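Local coordinates for protein peptide methionine sulfoxide reductase msrA/msrB (Neisseria gonorrhoeae, PDB 2H30) that probably passes electrons from DsbD through its thioredoxin-like N-terminal domain, the fragment described here, to the methionine sulfoxide reductase domains downstream, at residues 93-96 / 97-100. The protein carries 2 engineered substitutions. Numbering follows the deposited sequence.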
loop_
_atom_site.group_PDB
_atom_site.type_symbol
_atom_site.label_atom_id
_atom_site.label_comp_id
_atom_site.label_asym_id
_atom_site.label_seq_id
_atom_site.Cartn_x
_atom_site.Cartn_y
_atom_site.Cartn_z
ATOM N N LYS A 93 -11.066 -12.256 8.087
ATOM C CA LYS A 93 -11.108 -13.080 9.284
ATOM C C LYS A 93 -9.700 -13.443 9.760
ATOM O O LYS A 93 -9.420 -13.325 10.928
ATOM C CB LYS A 93 -11.951 -14.343 9.028
ATOM C CG LYS A 93 -12.131 -15.164 10.313
ATOM C CD LYS A 93 -12.465 -14.293 11.566
ATOM C CE LYS A 93 -13.625 -13.261 11.334
ATOM N NZ LYS A 93 -13.314 -11.902 11.929
ATOM N N TRP A 94 -8.844 -13.804 8.824
ATOM C CA TRP A 94 -7.431 -14.106 9.117
ATOM C C TRP A 94 -6.767 -12.816 9.624
ATOM O O TRP A 94 -6.074 -12.801 10.643
ATOM C CB TRP A 94 -6.738 -14.626 7.854
ATOM C CG TRP A 94 -5.252 -14.615 8.039
ATOM C CD1 TRP A 94 -4.485 -15.510 8.749
ATOM C CD2 TRP A 94 -4.368 -13.575 7.605
ATOM N NE1 TRP A 94 -3.155 -15.134 8.709
ATOM C CE2 TRP A 94 -3.062 -13.936 8.039
ATOM C CE3 TRP A 94 -4.554 -12.379 6.872
ATOM C CZ2 TRP A 94 -1.933 -13.145 7.777
ATOM C CZ3 TRP A 94 -3.425 -11.588 6.604
ATOM C CH2 TRP A 94 -2.136 -11.970 7.069
ATOM N N TYR A 95 -6.969 -11.715 8.887
ATOM C CA TYR A 95 -6.248 -10.497 9.249
ATOM C C TYR A 95 -6.647 -9.913 10.593
ATOM O O TYR A 95 -5.855 -9.286 11.300
ATOM C CB TYR A 95 -6.370 -9.470 8.119
ATOM C CG TYR A 95 -5.531 -8.231 8.381
ATOM C CD1 TYR A 95 -4.136 -8.335 8.414
ATOM C CD2 TYR A 95 -6.118 -7.042 8.731
ATOM C CE1 TYR A 95 -3.365 -7.235 8.695
ATOM C CE2 TYR A 95 -5.335 -5.914 9.057
ATOM C CZ TYR A 95 -3.969 -6.044 9.004
ATOM O OH TYR A 95 -3.196 -4.963 9.326
ATOM N N ALA A 96 -7.907 -10.159 11.007
ATOM C CA ALA A 96 -8.363 -9.673 12.301
ATOM C C ALA A 96 -7.552 -10.277 13.470
ATOM O O ALA A 96 -7.491 -9.692 14.535
ATOM C CB ALA A 96 -9.873 -9.944 12.463
ATOM N N GLY A 97 -6.877 -11.413 13.250
ATOM C CA GLY A 97 -5.974 -11.957 14.277
ATOM C C GLY A 97 -4.626 -11.260 14.448
ATOM O O GLY A 97 -3.883 -11.555 15.387
ATOM N N LEU A 98 -4.273 -10.418 13.472
ATOM C CA LEU A 98 -3.033 -9.652 13.554
ATOM C C LEU A 98 -3.319 -8.336 14.249
ATOM O O LEU A 98 -4.501 -7.889 14.333
ATOM C CB LEU A 98 -2.494 -9.412 12.143
ATOM C CG LEU A 98 -1.736 -10.606 11.482
ATOM C CD1 LEU A 98 -2.540 -11.899 11.277
ATOM C CD2 LEU A 98 -1.025 -10.167 10.202
ATOM N N ASN A 99 -2.289 -7.692 14.771
ATOM C CA ASN A 99 -2.530 -6.491 15.521
ATOM C C ASN A 99 -1.755 -5.266 15.025
ATOM O O ASN A 99 -0.676 -4.917 15.552
ATOM C CB ASN A 99 -2.241 -6.747 16.993
ATOM C CG ASN A 99 -2.530 -5.541 17.869
ATOM O OD1 ASN A 99 -1.722 -5.195 18.724
ATOM N ND2 ASN A 99 -3.660 -4.915 17.664
ATOM N N TYR A 100 -2.326 -4.619 13.996
ATOM C CA TYR A 100 -1.743 -3.378 13.452
ATOM C C TYR A 100 -2.828 -2.327 13.314
ATOM O O TYR A 100 -3.182 -1.945 12.191
ATOM C CB TYR A 100 -1.064 -3.650 12.081
ATOM C CG TYR A 100 0.071 -4.647 12.281
ATOM C CD1 TYR A 100 1.258 -4.262 12.883
ATOM C CD2 TYR A 100 -0.106 -5.994 11.937
ATOM C CE1 TYR A 100 2.273 -5.217 13.142
ATOM C CE2 TYR A 100 0.914 -6.943 12.180
ATOM C CZ TYR A 100 2.064 -6.541 12.781
ATOM O OH TYR A 100 3.107 -7.408 13.076
HETATM O O HOH W 1 -4.625 -2.849 10.049
#
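Leu-98 lays its CD1 methyl over one face of the Trp-94 indole, a CH-pi contact in which CD1 stands 4.1 Å from the centroid of the six-membered ring and is displaced toward the rim. Leu-98 closes a type I beta turn that begins at Tyr-95, just after Trp-94, and through it helix 90-95 of this thioredoxin-fold domain passes into the loop leading to strand 105-107. The bond from Leu-98 N to Tyr-95 O, 2.9 Å, closes the turn, and one residue earlier Gly-97 N reaches Trp-94 O at 3.1 Å. In both aromatic residues CG is anti to the backbone N (chi1 166° in Trp-94, -175° in Tyr-95), which swings the rings forward beside their own carbonyls to meet Leu-98. Both methyls of the leucine lie against the indole: CD2 reaches its far rim, 3.8 Å from Trp-94 CH2, and also meets the Tyr-95 ring obliquely, 4.0 Å from CD1 of that tyrosine. Lys-86 adds a cation-pi contact to Trp-94, while Leu-57 packs against both Leu-98 and Tyr-100, tying this surface turn to helix 51-64, which carries the probable CxxC redox motif at its start. Farther along, Tyr-95 OH comes up to the CB of Tyr-100 and donates to a water at 2.7 Å, lying in the phenol plane; that water in turn donates to Tyr-100 O, also at 2.7 Å.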